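Local coordinates for CcbJ (Streptomyces caelestis, PDB 4HGZ), which probably transfers a methyl group from S-adenosyl-L-methionine to a nitrogen atom of its substrate, as an S-adenosyl-L-methionine-dependent methyltransferase, at residues C[50-55]-C[253-258]; C[235-240]-C[245-250]. All coordinates share one frame; numbering follows the deposited sequence.

How the interactions relate
Two contacts share the run of chain from 235 to 258, their centres 19 Å apart. In interaction 2 strand 245-251, outermost within this chain in the seven-stranded sheet, is tied to the helix that precedes it, over a gap of only a few residues. The chain then runs into the loop of interaction 1, whose distant partner, nearly 200 residues back, is helix 50-61. Interaction 1 lies beside the cofactor site, the side chain of Ala-53 being about 5 Å from that of Arg-75; interaction 2 is farther off, with about 10 Å between the side chains of Leu-245 and Phe-120. Arg-75 and Phe-120 bind S-adenosyl-L-homocysteine in a structure of this protein, though none is bound to this chain here.

Interaction 1 of 2, residues C[50-55]-C[253-258]; sequences GREAAL and DFERRR. With SO4 (sulfate ion), chain T; SO4 (sulfate ion), chain S.
The ring of Phe-254 lies with one face against Ala-53, whose CA makes a CH-pi contact 3.8 Å from the ring centroid. The methyl group covers the same face toward the rim, with Ala-53 CB 3.6 Å from Phe-254 CE2. A chi1 of -75° swings the ring out to the helix. The second flat group, the guanidinium of Arg-257, works through its edge. Arg-257 NH1 forms salt bridges with Asp-253 OD2, at 2.9 Å and almost exactly in the guanidinium plane, and with Glu-255 OE2, at 3.2 Å and from above that carboxylate's plane. Arg-257 NE and NH2 both donate hydrogen bonds to a sulfate ion, probably from the crystallisation liquor, whose O3 is 2.6 Å from Arg-257 NH2. A second sulfate is weakly bonded by Arg-258 N, and Arg-257 NE and Arg-258 N of the second subunit also bond to sulfate. Asp-253 OD1 takes the N-H groups of Glu-255 and Arg-257 from opposite faces of its carboxylate, the first bond making an Asx turn. Glu-52 and Glu-255 run alongside each other, CG to CG 3.7 Å. Phe-254 also meets the ring of Phe-56, and the loop between strands 245-251 and 265-272 packs along helix 50-61, which rests on helix 77-82.

Interaction 2 of 2, residues C[235-240]-C[245-250]; sequences ELDLMA and LELVER
Asp-237 and Arg-250 reach for each other across the gap and meet in a salt bridge that joins helix 233-242 to strand 245-251, the outermost strand, within this chain, of the Rossmann-like methyltransferase sheet. Their carboxylate and guanidinium planes are nearly coplanar, 14° apart, and the acid lies at the edge of the guanidinium. The bond from Arg-250 NH2 to Asp-237 OD1 measures 2.8 Å and is close to straight, and NH1 adds a weak one to the same oxygen; since Arg-250 NH2 and Asp-237 OD2 are modelled too near each other, the places of both atoms, and with them the finer geometry, are doubtful. A bend at chi3 (-61°) turns the guanidinium toward Asp-237. Tyr-270 OH also bonds to Asp-237 OD1, giving the acid a second link to the sheet through the adjoining strand 265-272.

Leu-247 lies beside this pair. Its CD1 lies over one face of the Arg-250 guanidinium, 3.8 Å above the plane and offset toward the rim, while CD2 approaches the Asp-237 carboxylate, putting an apolar flank along the ion pair. Farther along, where the chain turns from helix into strand, Ala-240 and Leu-245 bring their CB atoms to 3.9 Å. The backbones join there as well: Leu-245 N donates to Ala-240 O at 2.7 Å, from 39° above the carbonyl plane.

Interaction 1 of 2, residues C[50-55]-C[253-258]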
loop_
_atom_site.group_PDB
_atom_site.type_symbol
_atom_site.label_atom_id
_atom_site.label_comp_id
_atom_site.label_asym_id
_atom_site.label_seq_id
_atom_site.Cartn_x
_atom_site.Cartn_y
_atom_site.Cartn_z
ATOM N N GLY C 50 6.089 -1.904 -32.762
ATOM C CA GLY C 50 7.012 -1.683 -33.865
ATOM C C GLY C 50 6.299 -0.918 -34.967
ATOM O O GLY C 50 6.721 0.173 -35.366
ATOM N N ARG C 51 5.195 -1.484 -35.446
ATOM C CA ARG C 51 4.415 -0.855 -36.503
ATOM C C ARG C 51 4.099 0.604 -36.212
ATOM O O ARG C 51 4.269 1.466 -37.067
ATOM C CB ARG C 51 3.109 -1.609 -36.715
ATOM C CG ARG C 51 3.263 -2.910 -37.442
ATOM C CD ARG C 51 3.846 -2.657 -38.800
ATOM N NE ARG C 51 4.129 -3.919 -39.474
ATOM C CZ ARG C 51 4.920 -4.047 -40.535
ATOM N NH1 ARG C 51 5.521 -2.985 -41.065
ATOM N NH2 ARG C 51 5.105 -5.247 -41.066
ATOM N N GLU C 52 3.615 0.885 -35.009
ATOM C CA GLU C 52 3.158 2.241 -34.707
ATOM C C GLU C 52 4.322 3.219 -34.641
ATOM O O GLU C 52 4.217 4.349 -35.124
ATOM C CB GLU C 52 2.324 2.280 -33.423
ATOM C CG GLU C 52 0.962 1.573 -33.548
ATOM C CD GLU C 52 1.108 0.083 -33.793
ATOM O OE1 GLU C 52 2.216 -0.451 -33.547
ATOM O OE2 GLU C 52 0.123 -0.553 -34.233
ATOM N N ALA C 53 5.432 2.777 -34.052
ATOM C CA ALA C 53 6.636 3.587 -34.031
ATOM C C ALA C 53 7.019 3.944 -35.457
ATOM O O ALA C 53 7.355 5.096 -35.752
ATOM C CB ALA C 53 7.772 2.845 -33.356
ATOM N N ALA C 54 6.970 2.950 -36.340
ATOM C CA ALA C 54 7.390 3.168 -37.719
ATOM C C ALA C 54 6.537 4.268 -38.350
ATOM O O ALA C 54 7.050 5.270 -38.860
ATOM C CB ALA C 54 7.307 1.870 -38.528
ATOM N N LEU C 55 5.225 4.084 -38.302
ATOM C CA LEU C 55 4.320 5.058 -38.880
ATOM C C LEU C 55 4.659 6.430 -38.298
ATOM O O LEU C 55 4.866 7.401 -39.033
ATOM C CB LEU C 55 2.866 4.658 -38.603
ATOM C CG LEU C 55 2.337 3.428 -39.376
ATOM C CD1 LEU C 55 1.132 2.745 -38.687
ATOM C CD2 LEU C 55 1.986 3.784 -40.823
ATOM N N ASP C 253 2.290 7.638 -26.186
ATOM C CA ASP C 253 2.623 6.473 -26.981
ATOM C C ASP C 253 2.624 6.838 -28.463
ATOM O O ASP C 253 2.292 7.966 -28.825
ATOM C CB ASP C 253 1.623 5.365 -26.696
ATOM C CG ASP C 253 0.250 5.665 -27.269
ATOM O OD1 ASP C 253 0.121 6.663 -28.017
ATOM O OD2 ASP C 253 -0.694 4.899 -26.977
ATOM N N PHE C 254 2.988 5.899 -29.327
ATOM C CA PHE C 254 3.184 6.277 -30.727
ATOM C C PHE C 254 1.906 6.539 -31.509
ATOM O O PHE C 254 1.965 6.927 -32.671
ATOM C CB PHE C 254 4.076 5.277 -31.468
ATOM C CG PHE C 254 5.525 5.403 -31.125
ATOM C CD1 PHE C 254 6.208 6.580 -31.387
ATOM C CD2 PHE C 254 6.201 4.356 -30.517
ATOM C CE1 PHE C 254 7.553 6.707 -31.057
ATOM C CE2 PHE C 254 7.537 4.477 -30.185
ATOM C CZ PHE C 254 8.216 5.652 -30.462
ATOM N N GLU C 255 0.750 6.318 -30.892
ATOM C CA GLU C 255 -0.505 6.615 -31.583
ATOM C C GLU C 255 -1.052 7.961 -31.121
ATOM O O GLU C 255 -2.177 8.320 -31.416
ATOM C CB GLU C 255 -1.534 5.504 -31.388
ATOM C CG GLU C 255 -0.999 4.102 -31.659
ATOM C CD GLU C 255 -2.106 3.068 -31.749
ATOM O OE1 GLU C 255 -2.887 3.126 -32.719
ATOM O OE2 GLU C 255 -2.201 2.201 -30.855
ATOM N N ARG C 256 -0.239 8.705 -30.389
ATOM C CA ARG C 256 -0.573 10.091 -30.092
ATOM C C ARG C 256 -1.666 10.263 -29.044
ATOM O O ARG C 256 -2.320 11.306 -28.990
ATOM C CB ARG C 256 -0.950 10.830 -31.379
ATOM C CG ARG C 256 0.183 10.865 -32.380
ATOM C CD ARG C 256 -0.049 11.849 -33.511
ATOM N NE ARG C 256 1.189 12.021 -34.276
ATOM C CZ ARG C 256 1.676 11.118 -35.133
ATOM N NH1 ARG C 256 1.031 9.964 -35.342
ATOM N NH2 ARG C 256 2.815 11.363 -35.781
ATOM N N ARG C 257 -1.849 9.258 -28.197
ATOM C CA ARG C 257 -2.798 9.387 -27.107
ATOM C C ARG C 257 -2.311 10.451 -26.152
ATOM O O ARG C 257 -1.108 10.667 -26.028
ATOM C CB ARG C 257 -2.962 8.066 -26.368
ATOM C CG ARG C 257 -3.535 6.991 -27.223
ATOM C CD ARG C 257 -3.843 5.774 -26.421
ATOM N NE ARG C 257 -4.749 4.921 -27.175
ATOM C CZ ARG C 257 -4.352 3.955 -27.986
ATOM N NH1 ARG C 257 -3.061 3.709 -28.139
ATOM N NH2 ARG C 257 -5.251 3.237 -28.634
ATOM N N ARG C 258 -3.252 11.105 -25.477
ATOM C CA ARG C 258 -2.932 12.150 -24.517
ATOM C C ARG C 258 -1.973 11.653 -23.422
ATOM O O ARG C 258 -2.180 10.605 -22.824
ATOM C CB ARG C 258 -4.217 12.691 -23.892
ATOM C CG ARG C 258 -4.157 14.160 -23.491
ATOM C CD ARG C 258 -5.280 14.531 -22.529
ATOM N NE ARG C 258 -4.923 14.221 -21.146
ATOM C CZ ARG C 258 -5.748 14.347 -20.110
ATOM N NH1 ARG C 258 -6.989 14.775 -20.297
ATOM N NH2 ARG C 258 -5.332 14.043 -18.886
HETATM S S SO4 T . -8.409 4.676 -27.771
HETATM O O1 SO4 T . -9.770 4.938 -28.231
HETATM O O2 SO4 T . -8.433 4.360 -26.346
HETATM O O3 SO4 T . -7.846 3.562 -28.540
HETATM O O4 SO4 T . -7.586 5.866 -27.959
HETATM S S SO4 S . -6.952 10.619 -26.034
HETATM O O1 SO4 S . -8.306 10.291 -26.474
HETATM O O2 SO4 S . -7.018 11.684 -25.034
HETATM O O3 SO4 S . -6.330 9.431 -25.439
HETATM O O4 SO4 S . -6.191 11.090 -27.186
#

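Interaction 2 of 2, residues C[235-240]-C[245-250]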
loop_
_atom_site.group_PDB
_atom_site.type_symbol
_atom_site.label_atom_id
_atom_site.label_comp_id
_atom_site.label_asym_id
_atom_site.label_seq_id
_atom_site.Cartn_x
_atom_site.Cartn_y
_atom_site.Cartn_z
ATOM N N GLU C 235 13.034 17.433 -16.133
ATOM C CA GLU C 235 14.487 17.312 -16.159
ATOM C C GLU C 235 14.904 17.059 -17.602
ATOM O O GLU C 235 15.786 17.727 -18.137
ATOM C CB GLU C 235 14.944 16.151 -15.272
ATOM C CG GLU C 235 16.440 15.863 -15.297
ATOM C CD GLU C 235 16.805 14.475 -14.759
ATOM O OE1 GLU C 235 15.902 13.730 -14.313
ATOM O OE2 GLU C 235 18.009 14.127 -14.785
ATOM N N LEU C 236 14.240 16.096 -18.236
ATOM C CA LEU C 236 14.551 15.727 -19.610
ATOM C C LEU C 236 14.478 16.928 -20.550
ATOM O O LEU C 236 15.387 17.158 -21.358
ATOM C CB LEU C 236 13.606 14.634 -20.083
ATOM C CG LEU C 236 13.954 13.988 -21.418
ATOM C CD1 LEU C 236 15.344 13.362 -21.353
ATOM C CD2 LEU C 236 12.886 12.946 -21.753
ATOM N N ASP C 237 13.401 17.697 -20.433
ATOM C CA ASP C 237 13.214 18.886 -21.264
ATOM C C ASP C 237 14.331 19.911 -21.054
ATOM O O ASP C 237 14.724 20.626 -21.984
ATOM C CB ASP C 237 11.852 19.532 -20.982
ATOM C CG ASP C 237 10.682 18.678 -21.466
ATOM O OD1 ASP C 237 10.899 17.682 -22.208
ATOM O OD2 ASP C 237 9.536 19.010 -21.098
ATOM N N LEU C 238 14.844 19.990 -19.830
ATOM C CA LEU C 238 15.907 20.939 -19.546
ATOM C C LEU C 238 17.215 20.421 -20.154
ATOM O O LEU C 238 18.008 21.183 -20.715
ATOM C CB LEU C 238 16.035 21.172 -18.039
ATOM C CG LEU C 238 17.093 22.191 -17.631
ATOM C CD1 LEU C 238 16.863 23.481 -18.397
ATOM C CD2 LEU C 238 17.087 22.423 -16.132
ATOM N N MET C 239 17.421 19.113 -20.063
ATOM C CA MET C 239 18.551 18.479 -20.709
ATOM C C MET C 239 18.523 18.796 -22.200
ATOM O O MET C 239 19.527 19.225 -22.775
ATOM C CB MET C 239 18.509 16.976 -20.483
ATOM C CG MET C 239 18.717 16.598 -19.047
ATOM S SD MET C 239 18.111 14.952 -18.644
ATOM C CE MET C 239 19.071 13.933 -19.768
ATOM N N ALA C 240 17.362 18.600 -22.819
ATOM C CA ALA C 240 17.201 18.917 -24.229
ATOM C C ALA C 240 17.599 20.369 -24.517
ATOM O O ALA C 240 18.317 20.640 -25.480
ATOM C CB ALA C 240 15.777 18.657 -24.670
ATOM N N LEU C 245 18.121 21.646 -27.941
ATOM C CA LEU C 245 16.859 21.139 -28.475
ATOM C C LEU C 245 15.684 21.759 -27.734
ATOM O O LEU C 245 15.824 22.147 -26.579
ATOM C CB LEU C 245 16.786 19.618 -28.319
ATOM C CG LEU C 245 17.676 18.743 -29.190
ATOM C CD1 LEU C 245 17.651 17.300 -28.676
ATOM C CD2 LEU C 245 17.231 18.826 -30.638
ATOM N N GLU C 246 14.527 21.837 -28.391
ATOM C CA GLU C 246 13.294 22.309 -27.740
ATOM C C GLU C 246 12.112 21.378 -28.023
ATOM O O GLU C 246 11.934 20.908 -29.147
ATOM C CB GLU C 246 12.956 23.758 -28.130
ATOM C CG GLU C 246 12.347 23.914 -29.526
ATOM C CD GLU C 246 12.279 25.365 -29.999
ATOM O OE1 GLU C 246 12.536 26.278 -29.182
ATOM O OE2 GLU C 246 11.971 25.590 -31.192
ATOM N N LEU C 247 11.313 21.114 -26.993
ATOM C CA LEU C 247 10.181 20.197 -27.093
ATOM C C LEU C 247 9.105 20.748 -28.010
ATOM O O LEU C 247 8.701 21.905 -27.870
ATOM C CB LEU C 247 9.586 19.973 -25.710
ATOM C CG LEU C 247 8.441 18.976 -25.573
ATOM C CD1 LEU C 247 8.937 17.563 -25.833
ATOM C CD2 LEU C 247 7.833 19.096 -24.181
ATOM N N VAL C 248 8.633 19.927 -28.946
ATOM C CA VAL C 248 7.520 20.347 -29.794
ATOM C C VAL C 248 6.244 19.560 -29.522
ATOM O O VAL C 248 5.153 20.062 -29.764
ATOM C CB VAL C 248 7.856 20.305 -31.295
ATOM C CG1 VAL C 248 8.856 21.384 -31.622
ATOM C CG2 VAL C 248 8.399 18.942 -31.690
ATOM N N GLU C 249 6.368 18.338 -29.018
ATOM C CA GLU C 249 5.173 17.593 -28.639
ATOM C C GLU C 249 5.480 16.381 -27.777
ATOM O O GLU C 249 6.561 15.796 -27.866
ATOM C CB GLU C 249 4.374 17.181 -29.875
ATOM C CG GLU C 249 5.152 16.366 -30.887
ATOM C CD GLU C 249 4.420 16.213 -32.214
ATOM O OE1 GLU C 249 4.089 15.068 -32.591
ATOM O OE2 GLU C 249 4.181 17.238 -32.882
ATOM N N ARG C 250 4.521 16.021 -26.932
ATOM C CA ARG C 250 4.650 14.849 -26.087
ATOM C C ARG C 250 3.354 14.059 -26.080
ATOM O O ARG C 250 2.280 14.620 -25.872
ATOM C CB ARG C 250 5.006 15.236 -24.655
ATOM C CG ARG C 250 5.903 14.209 -24.012
ATOM C CD ARG C 250 5.978 14.332 -22.518
ATOM N NE ARG C 250 6.516 15.614 -22.092
ATOM C CZ ARG C 250 7.799 15.939 -22.141
ATOM N NH1 ARG C 250 8.687 15.086 -22.617
ATOM N NH2 ARG C 250 8.190 17.132 -21.723
#